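Microcin B17-processing protein McbC (Escherichia coli str. K-12 substr. MG1655, PDB 6GRH) is an FMN-binding oxidoreductase of the nitroreductase family that helps process the inactive microcin B17 precursor into the active antibiotic peptide. Local coordinates at residues D[127-132]-D[211-216]; D[142-147]-D[159-164]; D[189-194]-D[256-261]. All coordinates share one frame; numbering follows the deposited sequence.

Interaction 1 (D[127-132]-D[211-216])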
ATOM      1  N   TYR D 127     -22.937  -8.613  10.704  1.00 29.17           N
ATOM      2  CA  TYR D 127     -23.576  -7.273  10.640  1.00 29.20           C
ATOM      3  C   TYR D 127     -22.680  -6.125  11.129  1.00 29.11           C
ATOM      4  O   TYR D 127     -22.998  -5.440  12.126  1.00 29.62           O
ATOM      5  CB  TYR D 127     -24.916  -7.311  11.382  1.00 29.66           C
ATOM      6  CG  TYR D 127     -25.878  -8.211  10.675  1.00 29.85           C
ATOM      7  CD1 TYR D 127     -26.579  -7.747   9.564  1.00 29.52           C
ATOM      8  CD2 TYR D 127     -26.019  -9.554  11.042  1.00 30.22           C
ATOM      9  CE1 TYR D 127     -27.436  -8.579   8.857  1.00 30.52           C
ATOM     10  CE2 TYR D 127     -26.894 -10.396  10.360  1.00 30.99           C
ATOM     11  CZ  TYR D 127     -27.597  -9.904   9.259  1.00 30.92           C
ATOM     12  OH  TYR D 127     -28.433 -10.718   8.538  1.00 30.92           O
ATOM     13  N   PRO D 128     -21.581  -5.864  10.404  1.00 28.50           N
ATOM     14  CA  PRO D 128     -20.621  -4.851  10.868  1.00 28.05           C
ATOM     15  C   PRO D 128     -20.973  -3.397  10.586  1.00 27.57           C
ATOM     16  O   PRO D 128     -20.177  -2.520  10.916  1.00 26.58           O
ATOM     17  CB  PRO D 128     -19.335  -5.210  10.075  1.00 27.86           C
ATOM     18  CG  PRO D 128     -19.872  -5.760   8.794  1.00 27.85           C
ATOM     19  CD  PRO D 128     -21.053  -6.596   9.229  1.00 28.32           C
ATOM     20  N   ILE D 129     -22.112  -3.144   9.944  1.00 27.78           N
ATOM     21  CA  ILE D 129     -22.487  -1.817   9.527  1.00 27.38           C
ATOM     22  C   ILE D 129     -23.509  -1.297  10.505  1.00 28.68           C
ATOM     23  O   ILE D 129     -24.483  -1.971  10.799  1.00 29.90           O
ATOM     24  CB  ILE D 129     -23.076  -1.817   8.092  1.00 26.98           C
ATOM     25  CG1 ILE D 129     -22.078  -2.395   7.119  1.00 26.44           C
ATOM     26  CG2 ILE D 129     -23.542  -0.420   7.668  1.00 26.86           C
ATOM     27  CD1 ILE D 129     -20.722  -1.721   7.121  1.00 26.05           C
ATOM     28  N   GLU D 130     -23.284  -0.085  10.994  1.00 29.46           N
ATOM     29  CA  GLU D 130     -24.192   0.585  11.920  1.00 31.56           C
ATOM     30  C   GLU D 130     -24.948   1.689  11.196  1.00 31.26           C
ATOM     31  O   GLU D 130     -24.393   2.364  10.311  1.00 30.19           O
ATOM     32  CB  GLU D 130     -23.400   1.172  13.075  1.00 33.07           C
ATOM     33  CG  GLU D 130     -22.597   0.118  13.831  1.00 35.28           C
ATOM     34  CD  GLU D 130     -23.449  -0.994  14.444  1.00 37.45           C
ATOM     35  OE1 GLU D 130     -24.518  -0.718  15.010  1.00 38.01           O
ATOM     36  OE2 GLU D 130     -23.028  -2.173  14.381  1.00 41.22           O
ATOM     37  N   VAL D 131     -26.215   1.858  11.553  1.00 31.69           N
ATOM     38  CA  VAL D 131     -27.040   2.939  10.995  1.00 32.41           C
ATOM     39  C   VAL D 131     -27.239   4.040  12.031  1.00 32.32           C
ATOM     40  O   VAL D 131     -27.702   3.790  13.153  1.00 31.64           O
ATOM     41  CB  VAL D 131     -28.457   2.464  10.592  1.00 34.77           C
ATOM     42  CG1 VAL D 131     -29.224   3.588   9.875  1.00 35.72           C
ATOM     43  CG2 VAL D 131     -28.380   1.234   9.732  1.00 35.44           C
ATOM     44  N   PHE D 132     -26.926   5.262  11.631  1.00 31.16           N
ATOM     45  CA  PHE D 132     -27.153   6.424  12.454  1.00 31.82           C
ATOM     46  C   PHE D 132     -28.208   7.312  11.789  1.00 31.99           C
ATOM     47  O   PHE D 132     -28.280   7.397  10.564  1.00 31.10           O
ATOM     48  CB  PHE D 132     -25.848   7.177  12.650  1.00 31.77           C
ATOM     49  CG  PHE D 132     -24.866   6.482  13.567  1.00 31.89           C
ATOM     50  CD1 PHE D 132     -24.013   5.512  13.080  1.00 31.82           C
ATOM     51  CD2 PHE D 132     -24.796   6.809  14.921  1.00 32.75           C
ATOM     52  CE1 PHE D 132     -23.083   4.884  13.918  1.00 31.99           C
ATOM     53  CE2 PHE D 132     -23.880   6.186  15.770  1.00 32.46           C
ATOM     54  CZ  PHE D 132     -23.040   5.202  15.273  1.00 32.11           C
ATOM     55  N   LEU D 211     -18.791  -3.433   2.792  1.00 25.65           N
ATOM     56  CA  LEU D 211     -19.208  -2.418   1.811  1.00 26.56           C
ATOM     57  C   LEU D 211     -20.422  -2.876   1.010  1.00 26.54           C
ATOM     58  O   LEU D 211     -21.344  -2.126   0.836  1.00 25.87           O
ATOM     59  CB  LEU D 211     -18.039  -2.013   0.889  1.00 26.15           C
ATOM     60  CG  LEU D 211     -17.208  -0.840   1.413  1.00 26.47           C
ATOM     61  CD1 LEU D 211     -16.677  -1.010   2.822  1.00 27.36           C
ATOM     62  CD2 LEU D 211     -16.026  -0.589   0.492  1.00 26.57           C
ATOM     63  N   MET D 212     -20.435  -4.139   0.589  1.00 26.77           N
ATOM     64  CA  MET D 212     -21.598  -4.702  -0.064  1.00 27.41           C
ATOM     65  C   MET D 212     -22.825  -4.699   0.846  1.00 27.26           C
ATOM     66  O   MET D 212     -23.916  -4.327   0.424  1.00 26.84           O
ATOM     67  CB  MET D 212     -21.289  -6.097  -0.643  1.00 28.32           C
ATOM     68  CG  MET D 212     -20.303  -6.001  -1.792  1.00 28.63           C
ATOM     69  SD  MET D 212     -19.940  -7.573  -2.584  1.00 30.69           S
ATOM     70  CE  MET D 212     -19.231  -8.521  -1.262  1.00 30.73           C
ATOM     71  N   GLU D 213     -22.635  -5.048   2.103  1.00 26.94           N
ATOM     72  CA  GLU D 213     -23.715  -5.029   3.052  1.00 28.02           C
ATOM     73  C   GLU D 213     -24.356  -3.663   3.196  1.00 26.62           C
ATOM     74  O   GLU D 213     -25.559  -3.562   3.268  1.00 26.64           O
ATOM     75  CB  GLU D 213     -23.238  -5.537   4.397  1.00 29.16           C
ATOM     76  CG  GLU D 213     -24.271  -5.498   5.493  1.00 30.55           C
ATOM     77  CD  GLU D 213     -23.734  -6.111   6.770  1.00 32.76           C
ATOM     78  OE1 GLU D 213     -23.032  -7.166   6.664  1.00 33.25           O
ATOM     79  OE2 GLU D 213     -24.014  -5.531   7.865  1.00 33.06           O
ATOM     80  N   THR D 214     -23.552  -2.626   3.192  1.00 26.07           N
ATOM     81  CA  THR D 214     -24.043  -1.247   3.235  1.00 26.05           C
ATOM     82  C   THR D 214     -25.020  -0.933   2.099  1.00 26.19           C
ATOM     83  O   THR D 214     -26.051  -0.320   2.321  1.00 25.79           O
ATOM     84  CB  THR D 214     -22.849  -0.288   3.214  1.00 26.30           C
ATOM     85  OG1 THR D 214     -21.989  -0.632   4.316  1.00 25.78           O
ATOM     86  CG2 THR D 214     -23.293   1.140   3.338  1.00 26.46           C
ATOM     87  N   GLY D 215     -24.694  -1.419   0.895  1.00 26.22           N
ATOM     88  CA  GLY D 215     -25.539  -1.263  -0.257  1.00 25.83           C
ATOM     89  C   GLY D 215     -26.837  -2.032  -0.125  1.00 26.80           C
ATOM     90  O   GLY D 215     -27.893  -1.515  -0.531  1.00 26.50           O
ATOM     91  N   SER D 216     -26.792  -3.253   0.455  1.00 26.16           N
ATOM     92  CA  SER D 216     -28.037  -3.972   0.708  1.00 27.45           C
ATOM     93  C   SER D 216     -28.931  -3.198   1.685  1.00 28.17           C
ATOM     94  O   SER D 216     -30.189  -3.239   1.599  1.00 29.18           O
ATOM     95  CB  SER D 216     -27.790  -5.418   1.204  1.00 27.48           C
ATOM     96  OG  SER D 216     -27.279  -5.430   2.518  1.00 27.33           O
TER
HETATM   97  O   HOH W   1     -25.483  -4.382   9.619  1.00 30.70           O
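The Tyr127 ring and the Glu213 carboxylate, the flat groups of this contact, meet with planes 58° apart: OE2 of Glu213 approaches the ring obliquely, 3.8 Å from CD1 of Tyr127, while a water lies at the ring edge, in its plane. Tyr120 meets the same ring nearly perpendicularly, Arg118 adds a cation-pi contact, and Asn57 of the second subunit packs on the residue. Closer than the ring is the tyrosine backbone, whose CA sits 3.3 Å from Glu213 OE2. The other carboxylate oxygen, OE1, touches CD of Pro128 at 3.3 Å.

Glu213 reaches this far from helix 204-227 because CG is anti to the backbone N (chi1 177°) and the chain stays extended beyond it (chi2 176°). The buried carboxylate is then held through both oxygens. OE1 is hydrogen-bonded to the hydroxyl of Ser122, a residue of the FMN pocket that also bonds Tyr127 N; OE2 accepts a hydrogen bond of 2.6 Å from the water, which also donates to the carbonyl O of Ile129 at 2.9 Å. No direct hydrogen bond joins the two segments, so the water supplies the polar link.

Two residues beyond Tyr127, Ile129 points its CB at the helix and crosses Thr214 at about a right angle, with CD1 of the isoleucine 3.3 Å from OG1 of the threonine. That hydroxyl is bonded to the carbonyl of Ala210, one turn back in the helix, and CG1, CG2 and CD1 of Ile129 all lie against an oxygen that is already bonded.

Chemically, the contact couples helix and strand through a carboxylate whose two oxygens have separate partners; Ser122, which lines the FMN pocket, holds one of these oxygens, so the carboxylate probably helps fix the backbone beside the flavin, where the Tyr127 side chain lies about 4 Å from FMN.

Interaction 2 (D[142-147]-D[159-164])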
ATOM      1  N   ASN D 142     -39.149  15.226  16.976  1.00 46.82           N
ATOM      2  CA  ASN D 142     -38.035  14.588  17.678  1.00 46.28           C
ATOM      3  C   ASN D 142     -38.507  13.697  18.838  1.00 47.22           C
ATOM      4  O   ASN D 142     -39.566  13.917  19.395  1.00 47.77           O
ATOM      5  CB  ASN D 142     -37.076  15.660  18.200  1.00 45.87           C
ATOM      6  CG  ASN D 142     -35.635  15.179  18.277  1.00 44.10           C
ATOM      7  OD1 ASN D 142     -35.339  13.988  18.141  1.00 42.77           O
ATOM      8  ND2 ASN D 142     -34.732  16.107  18.523  1.00 43.81           N
ATOM      9  N   TRP D 143     -37.701  12.692  19.180  1.00 47.07           N
ATOM     10  CA  TRP D 143     -38.000  11.793  20.301  1.00 47.95           C
ATOM     11  C   TRP D 143     -37.543  12.406  21.614  1.00 48.10           C
ATOM     12  O   TRP D 143     -38.250  12.367  22.599  1.00 49.92           O
ATOM     13  CB  TRP D 143     -37.306  10.447  20.112  1.00 47.39           C
ATOM     14  CG  TRP D 143     -37.834   9.671  18.970  1.00 47.46           C
ATOM     15  CD1 TRP D 143     -38.852   8.755  18.999  1.00 48.44           C
ATOM     16  CD2 TRP D 143     -37.395   9.743  17.618  1.00 46.41           C
ATOM     17  NE1 TRP D 143     -39.051   8.239  17.742  1.00 48.00           N
ATOM     18  CE2 TRP D 143     -38.178   8.841  16.875  1.00 46.57           C
ATOM     19  CE3 TRP D 143     -36.410  10.486  16.957  1.00 45.86           C
ATOM     20  CZ2 TRP D 143     -38.009   8.661  15.502  1.00 46.03           C
ATOM     21  CZ3 TRP D 143     -36.246  10.307  15.587  1.00 45.35           C
ATOM     22  CH2 TRP D 143     -37.044   9.407  14.878  1.00 45.38           C
ATOM     23  N   GLN D 144     -36.329  12.936  21.614  1.00 47.11           N
ATOM     24  CA  GLN D 144     -35.708  13.528  22.782  1.00 47.13           C
ATOM     25  C   GLN D 144     -35.267  14.941  22.393  1.00 46.56           C
ATOM     26  O   GLN D 144     -34.426  15.101  21.509  1.00 44.79           O
ATOM     27  CB  GLN D 144     -34.493  12.681  23.178  1.00 46.17           C
ATOM     28  CG  GLN D 144     -33.788  13.132  24.440  1.00 47.00           C
ATOM     29  CD  GLN D 144     -32.725  12.155  24.872  1.00 46.56           C
ATOM     30  OE1 GLN D 144     -31.631  12.125  24.322  1.00 45.75           O
ATOM     31  NE2 GLN D 144     -33.047  11.334  25.851  1.00 48.59           N
ATOM     32  N   ALA D 145     -35.834  15.945  23.054  1.00 47.33           N
ATOM     33  CA  ALA D 145     -35.566  17.346  22.739  1.00 47.49           C
ATOM     34  C   ALA D 145     -34.067  17.642  22.735  1.00 46.17           C
ATOM     35  O   ALA D 145     -33.373  17.388  23.719  1.00 46.76           O
ATOM     36  CB  ALA D 145     -36.283  18.267  23.734  1.00 49.23           C
ATOM     37  N   GLY D 146     -33.571  18.151  21.614  1.00 45.04           N
ATOM     38  CA  GLY D 146     -32.184  18.591  21.506  1.00 43.90           C
ATOM     39  C   GLY D 146     -31.190  17.533  21.072  1.00 42.03           C
ATOM     40  O   GLY D 146     -30.035  17.854  20.839  1.00 42.18           O
ATOM     41  N   THR D 147     -31.619  16.281  20.960  1.00 40.62           N
ATOM     42  CA  THR D 147     -30.766  15.214  20.452  1.00 38.76           C
ATOM     43  C   THR D 147     -31.060  15.065  18.968  1.00 37.46           C
ATOM     44  O   THR D 147     -32.202  14.799  18.595  1.00 37.86           O
ATOM     45  CB  THR D 147     -31.039  13.904  21.193  1.00 38.67           C
ATOM     46  OG1 THR D 147     -30.755  14.108  22.572  1.00 39.26           O
ATOM     47  CG2 THR D 147     -30.191  12.768  20.649  1.00 37.02           C
ATOM     48  N   LEU D 159     -33.842   3.316  19.460  1.00 38.35           N
ATOM     49  CA  LEU D 159     -32.905   4.355  19.093  1.00 38.27           C
ATOM     50  C   LEU D 159     -32.109   4.700  20.341  1.00 38.93           C
ATOM     51  O   LEU D 159     -32.689   4.916  21.410  1.00 39.55           O
ATOM     52  CB  LEU D 159     -33.635   5.596  18.586  1.00 39.16           C
ATOM     53  CG  LEU D 159     -34.351   5.565  17.243  1.00 39.10           C
ATOM     54  CD1 LEU D 159     -35.230   6.795  17.100  1.00 40.80           C
ATOM     55  CD2 LEU D 159     -33.358   5.501  16.110  1.00 38.55           C
ATOM     56  N   GLU D 160     -30.786   4.759  20.187  1.00 38.04           N
ATOM     57  CA  GLU D 160     -29.865   5.169  21.232  1.00 38.95           C
ATOM     58  C   GLU D 160     -29.427   6.635  20.976  1.00 38.40           C
ATOM     59  O   GLU D 160     -29.027   6.954  19.865  1.00 37.34           O
ATOM     60  CB  GLU D 160     -28.686   4.207  21.150  1.00 39.82           C
ATOM     61  CG  GLU D 160     -27.610   4.325  22.206  1.00 41.14           C
ATOM     62  CD  GLU D 160     -26.472   3.315  21.982  1.00 40.84           C
ATOM     63  OE1 GLU D 160     -26.155   2.943  20.810  1.00 40.29           O
ATOM     64  OE2 GLU D 160     -25.869   2.902  22.991  1.00 42.48           O
ATOM     65  N   PRO D 161     -29.537   7.542  21.978  1.00 38.89           N
ATOM     66  CA  PRO D 161     -29.065   8.899  21.766  1.00 38.70           C
ATOM     67  C   PRO D 161     -27.559   8.969  21.531  1.00 37.31           C
ATOM     68  O   PRO D 161     -26.815   8.313  22.231  1.00 36.65           O
ATOM     69  CB  PRO D 161     -29.420   9.600  23.073  1.00 40.19           C
ATOM     70  CG  PRO D 161     -30.620   8.887  23.543  1.00 41.07           C
ATOM     71  CD  PRO D 161     -30.355   7.452  23.197  1.00 40.26           C
ATOM     72  N   VAL D 162     -27.134   9.750  20.543  1.00 36.16           N
ATOM     73  CA  VAL D 162     -25.723   9.874  20.197  1.00 35.53           C
ATOM     74  C   VAL D 162     -25.162  11.282  20.378  1.00 36.68           C
ATOM     75  O   VAL D 162     -24.086  11.417  20.958  1.00 38.84           O
ATOM     76  CB  VAL D 162     -25.475   9.345  18.773  1.00 34.15           C
ATOM     77  CG1 VAL D 162     -24.065   9.663  18.270  1.00 33.10           C
ATOM     78  CG2 VAL D 162     -25.726   7.839  18.737  1.00 33.84           C
ATOM     79  N   ALA D 163     -25.835  12.317  19.876  1.00 37.16           N
ATOM     80  CA  ALA D 163     -25.279  13.683  19.903  1.00 36.89           C
ATOM     81  C   ALA D 163     -26.343  14.762  19.956  1.00 38.96           C
ATOM     82  O   ALA D 163     -27.438  14.607  19.419  1.00 38.46           O
ATOM     83  CB  ALA D 163     -24.373  13.919  18.707  1.00 36.04           C
ATOM     84  N   THR D 164     -25.986  15.854  20.621  1.00 40.41           N
ATOM     85  CA  THR D 164     -26.809  17.032  20.738  1.00 42.71           C
ATOM     86  C   THR D 164     -26.240  18.194  19.913  1.00 42.58           C
ATOM     87  O   THR D 164     -26.423  19.349  20.287  1.00 43.75           O
ATOM     88  CB  THR D 164     -26.863  17.471  22.210  1.00 44.47           C
ATOM     89  OG1 THR D 164     -25.534  17.743  22.658  1.00 45.40           O
ATOM     90  CG2 THR D 164     -27.454  16.381  23.096  1.00 45.78           C
TER
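This is a partly buried side-chain contact between the loop leading from strand 129-135 to strand 149-153 and strand 158-163, one of the two outermost strands of the sheet within this chain; no hydrogen bond spans the two segments. Its clearest evidence is a CH-pi contact: CD1 of Leu159 lies 3.5 Å from the centroid of the six-membered ring of Trp143, only 8° off the ring normal. The indole edge has its own partner, NE1 bonding to Glu101, and Tyr150 meets the ring edge-to-face.

Two residues along the strand from Leu159, Pro161 is crossed at about a right angle by Gln144, which sets OE1 3.5 Å from the proline CG. The amide carbonyl is oriented by Thr147, whose OG1 donates to Gln144 OE1 in the carbonyl plane, on a lone pair, at 2.8 Å.

Gln144 to Thr147 form a type II beta turn, closed by Thr147 N bonding to the Gln144 carbonyl, with Gly146 at its third position (phi 89°). Asn142 bonds back to the end of the turn: its ND2 reaches the Thr147 O at 2.8 Å, 39° out of the carbonyl plane.

The strand is itself irregular here, for Val162 and Ala163 both face Val149 in a classic beta bulge. Beside the bulge the turn approaches by CA-H...O contacts: Thr164 CA is 3.3 Å from Gly146 O, and Thr147 CA is 3.5 Å from Ala163 O. The methyl CG2 of Thr147, anti to the backbone N, packs over this carbonyl and Pro161 CB. Near the start of the strand Leu159 pairs in an antiparallel ladder with a strand of the second subunit, carrying the sheet across the interface.

Interaction 3 (D[189-194]-D[256-261])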
ATOM      1  N   LEU D 189     -29.908   9.159   6.893  1.00 30.28           N
ATOM      2  CA  LEU D 189     -29.298   7.975   7.483  1.00 30.09           C
ATOM      3  C   LEU D 189     -27.831   7.996   7.096  1.00 29.04           C
ATOM      4  O   LEU D 189     -27.488   8.334   5.954  1.00 29.12           O
ATOM      5  CB  LEU D 189     -29.989   6.688   7.036  1.00 30.11           C
ATOM      6  CG  LEU D 189     -31.454   6.540   7.457  1.00 31.43           C
ATOM      7  CD1 LEU D 189     -31.994   5.241   6.897  1.00 31.46           C
ATOM      8  CD2 LEU D 189     -31.619   6.626   8.977  1.00 31.98           C
ATOM      9  N   VAL D 190     -26.970   7.659   8.052  1.00 29.13           N
ATOM     10  CA  VAL D 190     -25.539   7.534   7.826  1.00 28.07           C
ATOM     11  C   VAL D 190     -25.123   6.092   8.155  1.00 27.98           C
ATOM     12  O   VAL D 190     -25.343   5.612   9.270  1.00 28.83           O
ATOM     13  CB  VAL D 190     -24.742   8.532   8.675  1.00 28.11           C
ATOM     14  CG1 VAL D 190     -23.262   8.462   8.326  1.00 27.95           C
ATOM     15  CG2 VAL D 190     -25.237   9.950   8.476  1.00 28.91           C
ATOM     16  N   TYR D 191     -24.557   5.398   7.171  1.00 26.74           N
ATOM     17  CA  TYR D 191     -24.174   4.003   7.309  1.00 26.16           C
ATOM     18  C   TYR D 191     -22.683   3.957   7.581  1.00 25.79           C
ATOM     19  O   TYR D 191     -21.908   4.491   6.786  1.00 25.15           O
ATOM     20  CB  TYR D 191     -24.504   3.214   6.032  1.00 25.52           C
ATOM     21  CG  TYR D 191     -25.942   3.244   5.657  1.00 26.10           C
ATOM     22  CD1 TYR D 191     -26.797   2.200   6.024  1.00 26.48           C
ATOM     23  CD2 TYR D 191     -26.486   4.336   4.941  1.00 26.35           C
ATOM     24  CE1 TYR D 191     -28.154   2.243   5.696  1.00 27.23           C
ATOM     25  CE2 TYR D 191     -27.836   4.378   4.583  1.00 26.75           C
ATOM     26  CZ  TYR D 191     -28.665   3.327   4.964  1.00 27.23           C
ATOM     27  OH  TYR D 191     -29.982   3.325   4.615  1.00 27.32           O
ATOM     28  N   CYS D 192     -22.290   3.315   8.682  1.00 26.10           N
ATOM     29  CA  CYS D 192     -20.913   3.334   9.155  1.00 26.54           C
ATOM     30  C   CYS D 192     -20.353   1.931   9.346  1.00 26.12           C
ATOM     31  O   CYS D 192     -21.022   1.062   9.878  1.00 27.14           O
ATOM     32  CB  CYS D 192     -20.827   4.063  10.484  1.00 27.60           C
ATOM     33  SG  CYS D 192     -21.359   5.786  10.363  1.00 30.99           S
ATOM     34  N   ILE D 193     -19.105   1.754   8.940  1.00 25.41           N
ATOM     35  CA  ILE D 193     -18.380   0.514   9.111  1.00 25.01           C
ATOM     36  C   ILE D 193     -17.585   0.541  10.423  1.00 24.98           C
ATOM     37  O   ILE D 193     -16.855   1.495  10.685  1.00 25.33           O
ATOM     38  CB  ILE D 193     -17.415   0.235   7.940  1.00 24.93           C
ATOM     39  CG1 ILE D 193     -16.784  -1.163   8.091  1.00 25.54           C
ATOM     40  CG2 ILE D 193     -16.330   1.296   7.781  1.00 24.42           C
ATOM     41  CD1 ILE D 193     -15.951  -1.547   6.897  1.00 25.86           C
ATOM     42  N   ILE D 194     -17.718  -0.512  11.220  1.00 25.40           N
ATOM     43  CA  ILE D 194     -16.821  -0.734  12.351  1.00 25.52           C
ATOM     44  C   ILE D 194     -15.684  -1.606  11.830  1.00 24.81           C
ATOM     45  O   ILE D 194     -15.892  -2.792  11.575  1.00 25.08           O
ATOM     46  CB  ILE D 194     -17.548  -1.420  13.523  1.00 26.84           C
ATOM     47  CG1 ILE D 194     -18.710  -0.545  13.976  1.00 27.96           C
ATOM     48  CG2 ILE D 194     -16.560  -1.685  14.673  1.00 26.89           C
ATOM     49  CD1 ILE D 194     -19.507  -1.164  15.089  1.00 30.20           C
ATOM     50  N   PRO D 256     -17.926   6.695   8.416  1.00 27.61           N
ATOM     51  CA  PRO D 256     -19.131   6.783   7.578  1.00 28.16           C
ATOM     52  C   PRO D 256     -18.865   6.374   6.120  1.00 28.18           C
ATOM     53  O   PRO D 256     -17.966   6.906   5.492  1.00 30.28           O
ATOM     54  CB  PRO D 256     -19.506   8.268   7.676  1.00 28.77           C
ATOM     55  CG  PRO D 256     -18.208   8.967   7.892  1.00 28.35           C
ATOM     56  CD  PRO D 256     -17.388   8.039   8.742  1.00 28.29           C
ATOM     57  N   LEU D 257     -19.603   5.400   5.612  1.00 28.15           N
ATOM     58  CA  LEU D 257     -19.426   4.925   4.239  1.00 28.11           C
ATOM     59  C   LEU D 257     -20.269   5.682   3.216  1.00 27.87           C
ATOM     60  O   LEU D 257     -19.837   5.883   2.089  1.00 26.73           O
ATOM     61  CB  LEU D 257     -19.729   3.415   4.132  1.00 28.51           C
ATOM     62  CG  LEU D 257     -18.761   2.477   4.827  1.00 29.12           C
ATOM     63  CD1 LEU D 257     -19.188   1.038   4.674  1.00 28.97           C
ATOM     64  CD2 LEU D 257     -17.352   2.670   4.304  1.00 29.31           C
ATOM     65  N   ILE D 258     -21.483   6.055   3.611  1.00 27.95           N
ATOM     66  CA  ILE D 258     -22.446   6.651   2.702  1.00 28.58           C
ATOM     67  C   ILE D 258     -23.528   7.329   3.531  1.00 28.33           C
ATOM     68  O   ILE D 258     -23.829   6.915   4.664  1.00 27.45           O
ATOM     69  CB  ILE D 258     -23.004   5.593   1.711  1.00 29.30           C
ATOM     70  CG1 ILE D 258     -23.609   6.220   0.473  1.00 30.39           C
ATOM     71  CG2 ILE D 258     -23.995   4.654   2.370  1.00 30.37           C
ATOM     72  CD1 ILE D 258     -22.590   6.855  -0.443  1.00 29.93           C
ATOM     73  N   VAL D 259     -24.058   8.407   2.980  1.00 28.75           N
ATOM     74  CA  VAL D 259     -25.144   9.162   3.585  1.00 29.13           C
ATOM     75  C   VAL D 259     -26.375   8.980   2.694  1.00 29.10           C
ATOM     76  O   VAL D 259     -26.251   8.771   1.480  1.00 29.77           O
ATOM     77  CB  VAL D 259     -24.742  10.648   3.726  1.00 29.29           C
ATOM     78  CG1 VAL D 259     -25.928  11.520   4.142  1.00 31.02           C
ATOM     79  CG2 VAL D 259     -23.605  10.797   4.735  1.00 29.26           C
ATOM     80  N   GLN D 260     -27.557   9.026   3.286  1.00 29.38           N
ATOM     81  CA  GLN D 260     -28.803   8.901   2.529  1.00 29.36           C
ATOM     82  C   GLN D 260     -29.790   9.903   3.067  1.00 29.95           C
ATOM     83  O   GLN D 260     -30.196   9.825   4.230  1.00 30.82           O
ATOM     84  CB  GLN D 260     -29.370   7.486   2.610  1.00 29.22           C
ATOM     85  CG  GLN D 260     -30.526   7.206   1.663  1.00 29.82           C
ATOM     86  CD  GLN D 260     -30.943   5.750   1.685  1.00 30.47           C
ATOM     87  OE1 GLN D 260     -30.626   5.015   2.628  1.00 29.77           O
ATOM     88  NE2 GLN D 260     -31.713   5.334   0.669  1.00 31.23           N
ATOM     89  N   PHE D 261     -30.164  10.845   2.221  1.00 29.39           N
ATOM     90  CA  PHE D 261     -31.082  11.922   2.604  1.00 30.33           C
ATOM     91  C   PHE D 261     -32.519  11.519   2.341  1.00 30.73           C
ATOM     92  O   PHE D 261     -32.785  10.804   1.381  1.00 29.96           O
ATOM     93  CB  PHE D 261     -30.759  13.193   1.815  1.00 30.39           C
ATOM     94  CG  PHE D 261     -29.471  13.842   2.227  1.00 30.22           C
ATOM     95  CD1 PHE D 261     -29.353  14.427   3.483  1.00 30.49           C
ATOM     96  CD2 PHE D 261     -28.383  13.869   1.381  1.00 29.56           C
ATOM     97  CE1 PHE D 261     -28.180  15.025   3.874  1.00 30.14           C
ATOM     98  CE2 PHE D 261     -27.206  14.482   1.764  1.00 29.42           C
ATOM     99  CZ  PHE D 261     -27.095  15.048   3.018  1.00 29.67           C
TER
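With CG anti to its carbonyl carbon (chi1 -59°), the Tyr191 ring swings toward Gln260, whose own CG is anti to the backbone N on an extended chain. The two ends meet in a hydrogen bond: Tyr191 OH donates to Gln260 OE1 at 2.7 Å, with a C=O...donor angle of 177°, although the ring and amide planes stand 44° apart. OE1 lies at the ring edge, near its plane. The other end of the amide is also held, NE2 bonding to Asn232, so both polar atoms of this buried glutamine have partners, which is consistent with a single amide orientation. Ile258 is a nonpolar neighbour across the contact: its CG2 touches CD2 of Tyr191 at 3.6 Å, approaching obliquely.

The backbones run antiparallel. Leu189 and Gln260 form a reciprocal hydrogen-bonded pair, N to O at 2.8 Å in each direction, and Tyr191 N donates to Ile258 O at 3.0 Å, nearly straight. The register then slips by one: Leu257 N, not Ile258 N as a regular ladder would have it, donates to Tyr191 O at 2.7 Å, and Cys192 faces Pro256.

On the face opposite Tyr191, Val190 lies side by side with Pro256 and Val259, CG1 of Val190 being 3.8 Å from Pro256 CB, and Cys192 SG rests against Pro256. Ile193 meets Leu257 beside the bulge, its CB packing on CD1 of Leu257.

Leu257 and Ile258 facing Tyr191 make a classic beta bulge, set between two neighbouring interior strands of the antiparallel sheet of this nitroreductase-family fold, with Ile258 touching FMN.

From the N terminus, interaction 1 opens at 127-132 on strand 129-135 and closes 79 residues later on helix 204-227. Nested inside that loop is interaction 2, a short closure from the loop 142-147 to strand 158-163, one of the outermost in this chain. Interaction 3 opens at 189-194, still inside the span of interaction 1, and closes at 256-261 beyond it, so the two cross. Strands 129-135 and 187-194 are neighbours, joined by probable hydrogen bonds, Glu130 N to Cys192 O and Phe132 O to Val190 N. Phe132 and Val162 link interactions 1 and 2 by packing. Together the contacts tie strand 158-163, the sheet's interior and helix 204-227, and all three touch the second subunit.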